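Local coordinates for protein nucleoside-diphosphate-sugar epimerase (Pseudomonas aeruginosa, PDB 2X4G) that probably acts as an NAD(P)-dependent epimerase or dehydratase on nucleotide-linked sugars, its exact substrate and reaction being unestablished, at residues Val177-Asp189 against Gly212-Arg224. Numbering follows the deposited sequence.
Sequences VIGIPGMVLGELD and GQRNVIDAAEAGR
Met183 turns CG away from its own N (chi1 -164°) and stays extended to SD, which comes to rest 3.4 Å from Arg214 CD and also touches Val216 CG2. While the aliphatic CD of Arg214 meets the sulfur, NH1 of its guanidinium is held by Tyr128 OH. Leu185, on the same face as Met183, keeps CG beside its backbone N and slants across Val216 with CD1 3.5 Å from Val216 CG1. On the opposite face of this short parallel ladder, Val184 and Ile217 lie side by side, CG2 to CG2 at 3.8 Å. The other branch of Val184, CG1, packs on Ala219 CB, where strand 213-218 turns into helix 219-232.

Between the faces the backbones zip in parallel register. Met183 N donates to Asn215 O, Ile217 N to Met183 O, and Leu185 N to Ile217 O, the last at 2.8 Å and almost straight (167°). A fourth bond, Ala219 N to Leu185 O, is more bent (132°), its donor well above the carbonyl plane. It ties the end of 183-185 to the first turn of the helix, which Asp218 N-caps by accepting from Glu221 N on the anti lone pair of OD2. The cap's other oxygen, OD1, forms a salt bridge with Arg329 and a hydrogen bond with Thr326.

This joins the end of strand 176-185 to strand 213-218 in the part of the Rossmann-type sheet beyond strand 121-124, away from the 59-62 edge. Four backbone N-H...O bonds pair the two chains, while apolar branches fill both faces and the shared Asp218 carboxylate links the helix start to helix 323-336.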
loop_
_atom_site.group_PDB
_atom_site.type_symbol
_atom_site.label_atom_id
_atom_site.label_comp_id
_atom_site.label_asym_id
_atom_site.label_seq_id
_atom_site.Cartn_x
_atom_site.Cartn_y
_atom_site.Cartn_z
ATOM N N VAL A 177 -16.820 17.758 25.175
ATOM C CA VAL A 177 -17.315 16.428 25.466
ATOM C C VAL A 177 -16.893 15.541 24.291
ATOM O O VAL A 177 -16.832 16.011 23.154
ATOM C CB VAL A 177 -18.852 16.428 25.631
ATOM C CG1 VAL A 177 -19.384 14.999 25.848
ATOM C CG2 VAL A 177 -19.287 17.372 26.792
ATOM N N ILE A 178 -16.597 14.268 24.550
ATOM C CA ILE A 178 -16.217 13.353 23.474
ATOM C C ILE A 178 -17.248 12.238 23.265
ATOM O O ILE A 178 -17.536 11.465 24.182
ATOM C CB ILE A 178 -14.861 12.731 23.745
ATOM C CG1 ILE A 178 -13.832 13.826 23.981
ATOM C CG2 ILE A 178 -14.429 11.866 22.576
ATOM C CD1 ILE A 178 -12.534 13.282 24.503
ATOM N N GLY A 179 -17.785 12.174 22.043
ATOM C CA GLY A 179 -18.756 11.159 21.634
ATOM C C GLY A 179 -18.121 10.218 20.636
ATOM O O GLY A 179 -17.559 10.654 19.644
ATOM N N ILE A 180 -18.199 8.923 20.923
ATOM C CA ILE A 180 -17.457 7.889 20.223
ATOM C C ILE A 180 -18.455 6.870 19.737
ATOM O O ILE A 180 -18.815 5.973 20.483
ATOM C CB ILE A 180 -16.473 7.152 21.167
ATOM C CG1 ILE A 180 -15.511 8.124 21.850
ATOM C CG2 ILE A 180 -15.674 6.088 20.402
ATOM C CD1 ILE A 180 -14.566 7.425 22.837
ATOM N N PRO A 181 -18.924 6.999 18.489
ATOM C CA PRO A 181 -19.843 5.991 17.988
ATOM C C PRO A 181 -19.114 4.742 17.515
ATOM O O PRO A 181 -17.933 4.805 17.208
ATOM C CB PRO A 181 -20.489 6.697 16.809
ATOM C CG PRO A 181 -19.444 7.569 16.294
ATOM C CD PRO A 181 -18.699 8.059 17.497
ATOM N N GLY A 182 -19.818 3.620 17.463
ATOM C CA GLY A 182 -19.321 2.437 16.782
ATOM C C GLY A 182 -19.325 2.663 15.279
ATOM O O GLY A 182 -19.559 3.782 14.810
ATOM N N MET A 183 -19.069 1.602 14.517
ATOM C CA MET A 183 -19.148 1.666 13.066
ATOM C C MET A 183 -20.568 2.119 12.669
ATOM O O MET A 183 -21.536 1.413 12.924
ATOM C CB MET A 183 -18.835 0.290 12.479
ATOM C CG MET A 183 -18.500 0.283 11.002
ATOM S SD MET A 183 -18.676 -1.354 10.252
ATOM C CE MET A 183 -18.365 -0.964 8.530
ATOM N N VAL A 184 -20.673 3.302 12.064
ATOM C CA VAL A 184 -21.954 3.915 11.697
ATOM C C VAL A 184 -22.463 3.418 10.342
ATOM O O VAL A 184 -21.778 3.526 9.340
ATOM C CB VAL A 184 -21.822 5.446 11.654
ATOM C CG1 VAL A 184 -23.142 6.101 11.279
ATOM C CG2 VAL A 184 -21.331 5.968 13.013
ATOM N N LEU A 185 -23.672 2.874 10.306
ATOM C CA LEU A 185 -24.246 2.345 9.061
ATOM C C LEU A 185 -25.659 2.891 8.896
ATOM O O LEU A 185 -26.411 2.942 9.882
ATOM C CB LEU A 185 -24.294 0.810 9.093
ATOM C CG LEU A 185 -22.981 0.048 8.898
ATOM C CD1 LEU A 185 -23.235 -1.413 9.155
ATOM C CD2 LEU A 185 -22.417 0.248 7.496
ATOM N N GLY A 186 -26.016 3.292 7.673
ATOM C CA GLY A 186 -27.358 3.801 7.423
ATOM C C GLY A 186 -27.530 4.478 6.094
ATOM O O GLY A 186 -26.727 4.321 5.205
ATOM N N GLU A 187 -28.599 5.239 5.954
ATOM C CA GLU A 187 -28.822 5.986 4.708
ATOM C C GLU A 187 -28.065 7.328 4.684
ATOM O O GLU A 187 -27.603 7.831 5.711
ATOM C CB GLU A 187 -30.307 6.199 4.463
ATOM C CG GLU A 187 -31.032 6.935 5.563
ATOM C CD GLU A 187 -32.515 7.125 5.277
ATOM O OE1 GLU A 187 -33.003 6.637 4.233
ATOM O OE2 GLU A 187 -33.211 7.742 6.119
ATOM N N LEU A 188 -27.948 7.889 3.498
ATOM C CA LEU A 188 -27.229 9.140 3.270
ATOM C C LEU A 188 -25.709 8.997 3.358
ATOM O O LEU A 188 -25.059 9.904 3.795
ATOM C CB LEU A 188 -27.732 10.253 4.217
ATOM C CG LEU A 188 -29.262 10.380 4.374
ATOM C CD1 LEU A 188 -29.646 11.534 5.269
ATOM C CD2 LEU A 188 -29.973 10.480 3.032
ATOM N N ASP A 189 -25.136 7.880 2.913
ATOM C CA ASP A 189 -23.687 7.627 3.072
ATOM C C ASP A 189 -23.023 7.843 1.721
ATOM O O ASP A 189 -22.923 6.923 0.924
ATOM C CB ASP A 189 -23.462 6.191 3.580
ATOM C CG ASP A 189 -22.008 5.893 3.925
ATOM O OD1 ASP A 189 -21.214 6.840 4.067
ATOM O OD2 ASP A 189 -21.654 4.696 4.077
ATOM N N GLY A 212 -13.374 -11.142 13.267
ATOM C CA GLY A 212 -13.243 -9.941 14.091
ATOM C C GLY A 212 -14.522 -9.518 14.790
ATOM O O GLY A 212 -15.632 -9.826 14.350
ATOM N N GLN A 213 -14.355 -8.795 15.884
ATOM C CA GLN A 213 -15.480 -8.340 16.672
ATOM C C GLN A 213 -15.680 -6.878 16.351
ATOM O O GLN A 213 -14.712 -6.154 16.189
ATOM C CB GLN A 213 -15.176 -8.504 18.165
ATOM C CG GLN A 213 -14.617 -9.857 18.548
ATOM C CD GLN A 213 -14.655 -10.067 20.042
ATOM O OE1 GLN A 213 -15.299 -11.014 20.539
ATOM N NE2 GLN A 213 -14.004 -9.161 20.782
ATOM N N ARG A 214 -16.929 -6.436 16.288
ATOM C CA ARG A 214 -17.232 -5.059 15.918
ATOM C C ARG A 214 -18.557 -4.603 16.479
ATOM O O ARG A 214 -19.472 -5.398 16.594
ATOM C CB ARG A 214 -17.277 -4.955 14.401
ATOM C CG ARG A 214 -17.241 -3.531 13.905
ATOM C CD ARG A 214 -17.039 -3.464 12.404
ATOM N NE ARG A 214 -15.694 -3.878 12.023
ATOM C CZ ARG A 214 -14.606 -3.117 12.142
ATOM N NH1 ARG A 214 -14.685 -1.884 12.646
ATOM N NH2 ARG A 214 -13.426 -3.605 11.766
ATOM N N ASN A 215 -18.651 -3.324 16.826
ATOM C CA ASN A 215 -19.933 -2.701 17.169
ATOM C C ASN A 215 -20.407 -1.802 16.045
ATOM O O ASN A 215 -19.690 -0.882 15.614
ATOM C CB ASN A 215 -19.865 -1.884 18.449
ATOM C CG ASN A 215 -21.253 -1.433 18.929
ATOM O OD1 ASN A 215 -21.682 -0.321 18.637
ATOM N ND2 ASN A 215 -21.956 -2.304 19.656
ATOM N N VAL A 216 -21.626 -2.087 15.590
ATOM C CA VAL A 216 -22.275 -1.377 14.504
ATOM C C VAL A 216 -23.424 -0.554 15.074
ATOM O O VAL A 216 -24.103 -1.011 15.989
ATOM C CB VAL A 216 -22.805 -2.387 13.480
ATOM C CG1 VAL A 216 -23.839 -1.758 12.549
ATOM C CG2 VAL A 216 -21.654 -2.928 12.691
ATOM N N ILE A 217 -23.628 0.654 14.551
ATOM C CA ILE A 217 -24.692 1.541 15.032
ATOM C C ILE A 217 -25.422 2.210 13.880
ATOM O O ILE A 217 -24.834 2.559 12.855
ATOM C CB ILE A 217 -24.195 2.640 16.023
ATOM C CG1 ILE A 217 -25.407 3.308 16.709
ATOM C CG2 ILE A 217 -23.316 3.656 15.315
ATOM C CD1 ILE A 217 -25.144 4.588 17.379
ATOM N N ASP A 218 -26.729 2.351 14.065
ATOM C CA ASP A 218 -27.609 2.915 13.069
ATOM C C ASP A 218 -27.294 4.427 12.958
ATOM O O ASP A 218 -27.074 5.105 13.958
ATOM C CB ASP A 218 -29.051 2.601 13.494
ATOM C CG ASP A 218 -30.118 3.255 12.619
ATOM O OD1 ASP A 218 -30.605 2.572 11.698
ATOM O OD2 ASP A 218 -30.515 4.424 12.883
ATOM N N ALA A 219 -27.230 4.938 11.740
ATOM C CA ALA A 219 -26.814 6.300 11.531
ATOM C C ALA A 219 -27.775 7.278 12.202
ATOM O O ALA A 219 -27.340 8.207 12.890
ATOM C CB ALA A 219 -26.704 6.598 10.053
ATOM N N ALA A 220 -29.072 7.076 11.986
ATOM C CA ALA A 220 -30.083 8.000 12.510
ATOM C C ALA A 220 -29.921 8.122 14.012
ATOM O O ALA A 220 -29.945 9.218 14.542
ATOM C CB ALA A 220 -31.522 7.544 12.146
ATOM N N GLU A 221 -29.717 7.001 14.686
ATOM C CA GLU A 221 -29.559 7.000 16.132
ATOM C C GLU A 221 -28.264 7.665 16.549
ATOM O O GLU A 221 -28.278 8.486 17.472
ATOM C CB GLU A 221 -29.614 5.580 16.733
ATOM C CG GLU A 221 -30.715 4.731 16.172
ATOM C CD GLU A 221 -31.508 3.982 17.209
ATOM O OE1 GLU A 221 -32.412 4.601 17.800
ATOM O OE2 GLU A 221 -31.269 2.769 17.391
ATOM N N ALA A 222 -27.154 7.311 15.900
ATOM C CA ALA A 222 -25.840 7.848 16.296
ATOM C C ALA A 222 -25.885 9.382 16.309
ATOM O O ALA A 222 -25.354 10.017 17.201
ATOM C CB ALA A 222 -24.739 7.323 15.397
ATOM N N GLY A 223 -26.575 9.961 15.337
ATOM C CA GLY A 223 -26.850 11.400 15.330
ATOM C C GLY A 223 -27.598 11.910 16.552
ATOM O O GLY A 223 -27.310 12.985 17.054
ATOM N N ARG A 224 -28.574 11.152 17.023
ATOM C CA ARG A 224 -29.304 11.550 18.201
ATOM C C ARG A 224 -28.424 11.408 19.442
ATOM O O ARG A 224 -28.440 12.262 20.337
ATOM C CB ARG A 224 -30.595 10.747 18.311
ATOM C CG ARG A 224 -31.569 11.072 17.140
ATOM C CD ARG A 224 -32.995 10.582 17.345
ATOM N NE ARG A 224 -33.081 9.170 17.010
ATOM C CZ ARG A 224 -33.493 8.675 15.841
ATOM N NH1 ARG A 224 -33.891 9.463 14.833
ATOM N NH2 ARG A 224 -33.511 7.355 15.678
#